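Local coordinates for protein avidin (Gallus gallus, PDB 4U46) that probably binds small molecules such as sterols in its beta barrel as an engineered variant of the biotin-binding protein avidin, forming a tetramer, at residues L10-T23 with A26-T40. Numbering follows the deposited sequence. Where two conformers were deposited one is given.
Sequences LTGKWTNRMNHNMT and AVNSRGEFTGTYIAT. Unlike the reference sequence in segment 10-23: R17 (reference Asp), M18 (reference Leu), N19 (reference Gly), H20 (reference Ser). Unlike the reference sequence in segment 26-40: A39 (reference Thr), T40 (reference Ala).
Strands 20-23 and 32-40 run antiparallel at 166°, their axes 4.7 Å apart, joined by the paired backbone hydrogen bonds of N21 with I38 and T23 with T36, as neighbours in the eight-stranded avidin barrel. H20, M22, Y37 and A39 share the face that carries the aromatic contacts, while N21, T23, T36 and I38 occupy the other. The polar centre is H20, a residue differing from the reference sequence: its ND1 forms a short, bent hydrogen bond with Y37 OH (2.6 Å), near both ring planes, and either could donate. The tyrosine also turns an edge toward the imidazole face, planes at 75°, in an offset T-shaped pair. With CG anti to the backbone N (chi1 -155°), the Y37 ring swings toward H20, while M22 SD approaches obliquely, 4.0 Å from Y37 CD2, as a Met-aromatic contact. A39 CB packs 3.6 Å from H20 CD2. Replacing Y37 by a leucine would probably leave H20 ND1 without its hydroxyl mate and the imidazole freer to turn. Further along, L10 CD1 rests 3.5 Å from F33 CE2. Y37 also meets the ring of F83 and touches F124, continuing this aromatic lining inside the barrel. One hydroxyl thus probably helps to hold the H20 ring's rotation, on a face where M22 and A39 add apolar packing.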
loop_
_atom_site.group_PDB
_atom_site.type_symbol
_atom_site.label_atom_id
_atom_site.label_comp_id
_atom_site.label_asym_id
_atom_site.label_seq_id
_atom_site.Cartn_x
_atom_site.Cartn_y
_atom_site.Cartn_z
ATOM N N LEU A 10 -19.906 -9.804 -10.381
ATOM C CA LEU A 10 -18.835 -9.171 -11.139
ATOM C C LEU A 10 -19.029 -9.182 -12.659
ATOM O O LEU A 10 -18.390 -8.404 -13.355
ATOM C CB LEU A 10 -17.495 -9.830 -10.788
ATOM C CG LEU A 10 -17.105 -9.760 -9.300
ATOM C CD1 LEU A 10 -15.777 -10.455 -9.058
ATOM C CD2 LEU A 10 -17.022 -8.328 -8.819
ATOM N N THR A 11 -19.844 -10.106 -13.154
ATOM C CA THR A 11 -20.159 -10.244 -14.569
ATOM C C THR A 11 -20.765 -8.967 -15.129
ATOM O O THR A 11 -21.612 -8.320 -14.481
ATOM C CB THR A 11 -21.061 -11.466 -14.819
ATOM O OG1 THR A 11 -20.351 -12.630 -14.422
ATOM C CG2 THR A 11 -21.405 -11.616 -16.311
ATOM N N GLY A 12 -20.277 -8.563 -16.300
ATOM C CA GLY A 12 -20.758 -7.330 -16.975
ATOM C C GLY A 12 -19.725 -6.283 -17.301
ATOM O O GLY A 12 -18.514 -6.539 -17.257
ATOM N N LYS A 13 -20.209 -5.068 -17.590
ATOM C CA LYS A 13 -19.378 -3.958 -17.960
ATOM C C LYS A 13 -19.381 -2.900 -16.881
ATOM O O LYS A 13 -20.449 -2.545 -16.356
ATOM C CB LYS A 13 -19.857 -3.332 -19.276
ATOM C CG LYS A 13 -19.720 -4.278 -20.465
ATOM C CD LYS A 13 -20.040 -3.594 -21.791
ATOM C CE LYS A 13 -20.425 -4.601 -22.880
ATOM N NZ LYS A 13 -19.249 -5.293 -23.493
ATOM N N TRP A 14 -18.173 -2.411 -16.585
ATOM C CA TRP A 14 -17.884 -1.460 -15.522
ATOM C C TRP A 14 -17.119 -0.252 -16.011
ATOM O O TRP A 14 -16.306 -0.318 -16.948
ATOM C CB TRP A 14 -17.084 -2.136 -14.392
ATOM C CG TRP A 14 -17.768 -3.316 -13.818
ATOM C CD1 TRP A 14 -17.691 -4.573 -14.261
ATOM C CD2 TRP A 14 -18.682 -3.335 -12.690
ATOM N NE1 TRP A 14 -18.484 -5.395 -13.507
ATOM C CE2 TRP A 14 -19.111 -4.658 -12.539
ATOM C CE3 TRP A 14 -19.140 -2.366 -11.798
ATOM C CZ2 TRP A 14 -19.964 -5.069 -11.498
ATOM C CZ3 TRP A 14 -20.001 -2.736 -10.800
ATOM C CH2 TRP A 14 -20.422 -4.101 -10.650
ATOM N N THR A 15 -17.325 0.871 -15.334
ATOM C CA THR A 15 -16.524 2.035 -15.587
ATOM C C THR A 15 -16.086 2.648 -14.279
ATOM O O THR A 15 -16.749 2.457 -13.242
ATOM C CB THR A 15 -17.282 3.059 -16.498
ATOM O OG1 THR A 15 -16.401 4.106 -16.828
ATOM C CG2 THR A 15 -18.477 3.645 -15.782
ATOM N N ASN A 16 -14.930 3.285 -14.292
ATOM C CA ASN A 16 -14.461 4.128 -13.181
ATOM C C ASN A 16 -14.804 5.607 -13.390
ATOM O O ASN A 16 -14.332 6.472 -12.656
ATOM C CB ASN A 16 -12.956 3.951 -12.901
ATOM C CG ASN A 16 -12.047 4.594 -13.953
ATOM O OD1 ASN A 16 -12.501 5.168 -14.934
ATOM N ND2 ASN A 16 -10.756 4.494 -13.741
ATOM N N ARG A 17 -15.601 5.856 -14.417
ATOM C CA ARG A 17 -16.135 7.180 -14.773
ATOM C C ARG A 17 -15.017 8.121 -15.201
ATOM O O ARG A 17 -15.209 9.343 -15.265
ATOM C CB ARG A 17 -17.022 7.773 -13.648
ATOM C CG ARG A 17 -18.417 7.151 -13.593
ATOM C CD ARG A 17 -19.189 7.522 -12.321
ATOM N NE ARG A 17 -18.560 7.003 -11.094
ATOM C CZ ARG A 17 -18.898 7.345 -9.844
ATOM N NH1 ARG A 17 -19.876 8.219 -9.600
ATOM N NH2 ARG A 17 -18.239 6.816 -8.820
ATOM N N MET A 18 -13.871 7.524 -15.535
ATOM C CA MET A 18 -12.669 8.261 -15.871
ATOM C C MET A 18 -12.276 7.798 -17.245
ATOM O O MET A 18 -13.049 7.904 -18.203
ATOM C CB MET A 18 -11.525 7.956 -14.881
ATOM C CG MET A 18 -11.927 8.013 -13.447
ATOM S SD MET A 18 -12.718 9.598 -13.223
ATOM C CE MET A 18 -11.295 10.621 -12.822
ATOM N N ASN A 19 -11.081 7.253 -17.331
ATOM C CA ASN A 19 -10.608 6.709 -18.575
ATOM C C ASN A 19 -10.543 5.173 -18.570
ATOM O O ASN A 19 -9.806 4.611 -19.392
ATOM C CB ASN A 19 -9.244 7.325 -18.912
ATOM C CG ASN A 19 -8.210 7.128 -17.811
ATOM O OD1 ASN A 19 -7.387 6.217 -17.884
ATOM N ND2 ASN A 19 -8.242 7.992 -16.793
ATOM N N HIS A 20 -11.294 4.487 -17.685
ATOM C CA HIS A 20 -11.230 3.002 -17.647
ATOM C C HIS A 20 -12.568 2.344 -17.713
ATOM O O HIS A 20 -13.497 2.774 -17.018
ATOM C CB HIS A 20 -10.573 2.480 -16.380
ATOM C CG HIS A 20 -9.156 2.898 -16.201
ATOM N ND1 HIS A 20 -8.386 2.452 -15.147
ATOM C CD2 HIS A 20 -8.360 3.707 -16.934
ATOM C CE1 HIS A 20 -7.174 2.971 -15.250
ATOM N NE2 HIS A 20 -7.138 3.736 -16.324
ATOM N N ASN A 21 -12.656 1.297 -18.538
ATOM C CA ASN A 21 -13.758 0.362 -18.556
ATOM C C ASN A 21 -13.242 -1.072 -18.411
ATOM O O ASN A 21 -12.089 -1.389 -18.746
ATOM C CB ASN A 21 -14.551 0.448 -19.847
ATOM C CG ASN A 21 -15.208 1.821 -20.080
ATOM O OD1 ASN A 21 -15.674 2.074 -21.173
ATOM N ND2 ASN A 21 -15.256 2.679 -19.075
ATOM N N MET A 22 -14.067 -1.951 -17.887
ATOM C CA MET A 22 -13.734 -3.341 -17.996
ATOM C C MET A 22 -14.980 -4.161 -18.208
ATOM O O MET A 22 -16.112 -3.745 -17.914
ATOM C CB MET A 22 -12.843 -3.849 -16.847
ATOM C CG MET A 22 -13.281 -3.549 -15.469
ATOM S SD MET A 22 -12.412 -4.462 -14.134
ATOM C CE MET A 22 -13.745 -4.220 -12.951
ATOM N N THR A 23 -14.757 -5.305 -18.799
ATOM C CA THR A 23 -15.785 -6.221 -19.087
ATOM C C THR A 23 -15.342 -7.536 -18.502
ATOM O O THR A 23 -14.252 -8.042 -18.836
ATOM C CB THR A 23 -15.976 -6.368 -20.606
ATOM O OG1 THR A 23 -16.457 -5.125 -21.127
ATOM C CG2 THR A 23 -16.976 -7.453 -20.915
ATOM N N ALA A 26 -18.586 -14.482 -17.428
ATOM C CA ALA A 26 -19.270 -15.301 -16.444
ATOM C C ALA A 26 -18.291 -15.750 -15.368
ATOM O O ALA A 26 -17.129 -16.010 -15.627
ATOM C CB ALA A 26 -19.940 -16.502 -17.113
ATOM N N VAL A 27 -18.791 -15.823 -14.147
ATOM C CA VAL A 27 -18.044 -16.329 -13.007
ATOM C C VAL A 27 -18.439 -17.768 -12.758
ATOM O O VAL A 27 -19.626 -18.016 -12.489
ATOM C CB VAL A 27 -18.402 -15.532 -11.755
ATOM C CG1 VAL A 27 -17.672 -16.116 -10.542
ATOM C CG2 VAL A 27 -18.072 -14.074 -11.972
ATOM N N ASN A 28 -17.491 -18.708 -12.821
ATOM C CA ASN A 28 -17.841 -20.128 -12.673
ATOM C C ASN A 28 -18.050 -20.562 -11.207
ATOM O O ASN A 28 -17.949 -19.741 -10.276
ATOM C CB ASN A 28 -16.840 -21.045 -13.407
ATOM C CG ASN A 28 -15.525 -21.186 -12.707
ATOM O OD1 ASN A 28 -15.353 -20.771 -11.549
ATOM N ND2 ASN A 28 -14.543 -21.764 -13.423
ATOM N N SER A 29 -18.324 -21.847 -11.001
ATOM C CA SER A 29 -18.735 -22.363 -9.682
ATOM C C SER A 29 -17.576 -22.297 -8.703
ATOM O O SER A 29 -17.797 -22.393 -7.512
ATOM C CB SER A 29 -19.225 -23.831 -9.763
ATOM O OG SER A 29 -18.243 -24.682 -10.374
ATOM N N ARG A 30 -16.346 -22.149 -9.205
ATOM C CA ARG A 30 -15.211 -21.975 -8.329
ATOM C C ARG A 30 -14.861 -20.495 -8.130
ATOM O O ARG A 30 -13.901 -20.194 -7.463
ATOM C CB ARG A 30 -14.007 -22.723 -8.850
ATOM C CG ARG A 30 -14.231 -24.220 -8.968
ATOM C CD ARG A 30 -13.097 -24.869 -9.722
ATOM N NE ARG A 30 -13.013 -24.370 -11.099
ATOM C CZ ARG A 30 -12.478 -25.049 -12.112
ATOM N NH1 ARG A 30 -11.986 -26.279 -11.935
ATOM N NH2 ARG A 30 -12.453 -24.507 -13.322
ATOM N N GLY A 31 -15.627 -19.589 -8.716
ATOM C CA GLY A 31 -15.371 -18.179 -8.552
ATOM C C GLY A 31 -14.419 -17.578 -9.568
ATOM O O GLY A 31 -14.069 -16.402 -9.457
ATOM N N GLU A 32 -13.997 -18.357 -10.543
ATOM C CA GLU A 32 -13.026 -17.914 -11.538
ATOM C C GLU A 32 -13.682 -17.130 -12.660
ATOM O O GLU A 32 -14.804 -17.455 -13.106
ATOM C CB GLU A 32 -12.315 -19.137 -12.142
ATOM C CG GLU A 32 -11.553 -19.990 -11.134
ATOM C CD GLU A 32 -11.381 -21.459 -11.555
ATOM O OE1 GLU A 32 -11.799 -21.827 -12.662
ATOM O OE2 GLU A 32 -10.815 -22.263 -10.775
ATOM N N PHE A 33 -12.976 -16.106 -13.141
ATOM C CA PHE A 33 -13.417 -15.318 -14.262
ATOM C C PHE A 33 -12.247 -14.713 -15.056
ATOM O O PHE A 33 -11.086 -14.602 -14.589
ATOM C CB PHE A 33 -14.363 -14.191 -13.826
ATOM C CG PHE A 33 -13.742 -13.205 -12.857
ATOM C CD1 PHE A 33 -12.950 -12.157 -13.312
ATOM C CD2 PHE A 33 -13.942 -13.333 -11.494
ATOM C CE1 PHE A 33 -12.341 -11.281 -12.427
ATOM C CE2 PHE A 33 -13.392 -12.433 -10.610
ATOM C CZ PHE A 33 -12.564 -11.418 -11.063
ATOM N N THR A 34 -12.622 -14.298 -16.255
ATOM C CA THR A 34 -11.747 -13.622 -17.206
ATOM C C THR A 34 -12.480 -12.365 -17.716
ATOM O O THR A 34 -13.700 -12.247 -17.591
ATOM C CB THR A 34 -11.412 -14.582 -18.375
ATOM O OG1 THR A 34 -10.568 -15.647 -17.899
ATOM C CG2 THR A 34 -10.726 -13.864 -19.519
ATOM N N GLY A 35 -11.739 -11.408 -18.272
ATOM C CA GLY A 35 -12.344 -10.255 -18.882
ATOM C C GLY A 35 -11.313 -9.437 -19.586
ATOM O O GLY A 35 -10.219 -9.929 -19.894
ATOM N N THR A 36 -11.658 -8.179 -19.806
ATOM C CA THR A 36 -10.816 -7.262 -20.524
ATOM C C THR A 36 -10.839 -5.911 -19.865
ATOM O O THR A 36 -11.889 -5.424 -19.437
ATOM C CB THR A 36 -11.262 -7.169 -22.005
ATOM O OG1 THR A 36 -11.240 -8.491 -22.570
ATOM C CG2 THR A 36 -10.286 -6.311 -22.817
ATOM N N TYR A 37 -9.658 -5.344 -19.712
ATOM C CA TYR A 37 -9.486 -4.020 -19.158
ATOM C C TYR A 37 -9.159 -3.035 -20.303
ATOM O O TYR A 37 -8.240 -3.247 -21.058
ATOM C CB TYR A 37 -8.348 -4.024 -18.141
ATOM C CG TYR A 37 -8.462 -2.915 -17.102
ATOM C CD1 TYR A 37 -8.055 -1.621 -17.372
ATOM C CD2 TYR A 37 -8.992 -3.182 -15.839
ATOM C CE1 TYR A 37 -8.140 -0.617 -16.408
ATOM C CE2 TYR A 37 -9.094 -2.189 -14.892
ATOM C CZ TYR A 37 -8.689 -0.912 -15.180
ATOM O OH TYR A 37 -8.799 0.033 -14.191
ATOM N N ILE A 38 -9.946 -1.978 -20.418
ATOM C CA ILE A 38 -9.816 -1.020 -21.494
ATOM C C ILE A 38 -9.527 0.331 -20.906
ATOM O O ILE A 38 -10.301 0.837 -20.086
ATOM C CB ILE A 38 -11.130 -0.988 -22.322
ATOM C CG1 ILE A 38 -11.367 -2.345 -22.988
ATOM C CG2 ILE A 38 -11.110 0.120 -23.372
ATOM C CD1 ILE A 38 -12.334 -3.235 -22.241
ATOM N N ALA A 39 -8.408 0.923 -21.318
ATOM C CA ALA A 39 -7.977 2.225 -20.813
ATOM C C ALA A 39 -7.490 3.133 -21.947
ATOM O O ALA A 39 -7.111 2.653 -23.044
ATOM C CB ALA A 39 -6.857 2.038 -19.804
ATOM N N THR A 40 -7.491 4.442 -21.680
ATOM C CA THR A 40 -6.893 5.424 -22.610
ATOM C C THR A 40 -5.436 5.545 -22.269
ATOM O O THR A 40 -5.091 5.617 -21.095
ATOM C CB THR A 40 -7.453 6.855 -22.451
ATOM O OG1 THR A 40 -7.007 7.412 -21.202
ATOM C CG2 THR A 40 -8.972 6.885 -22.529
#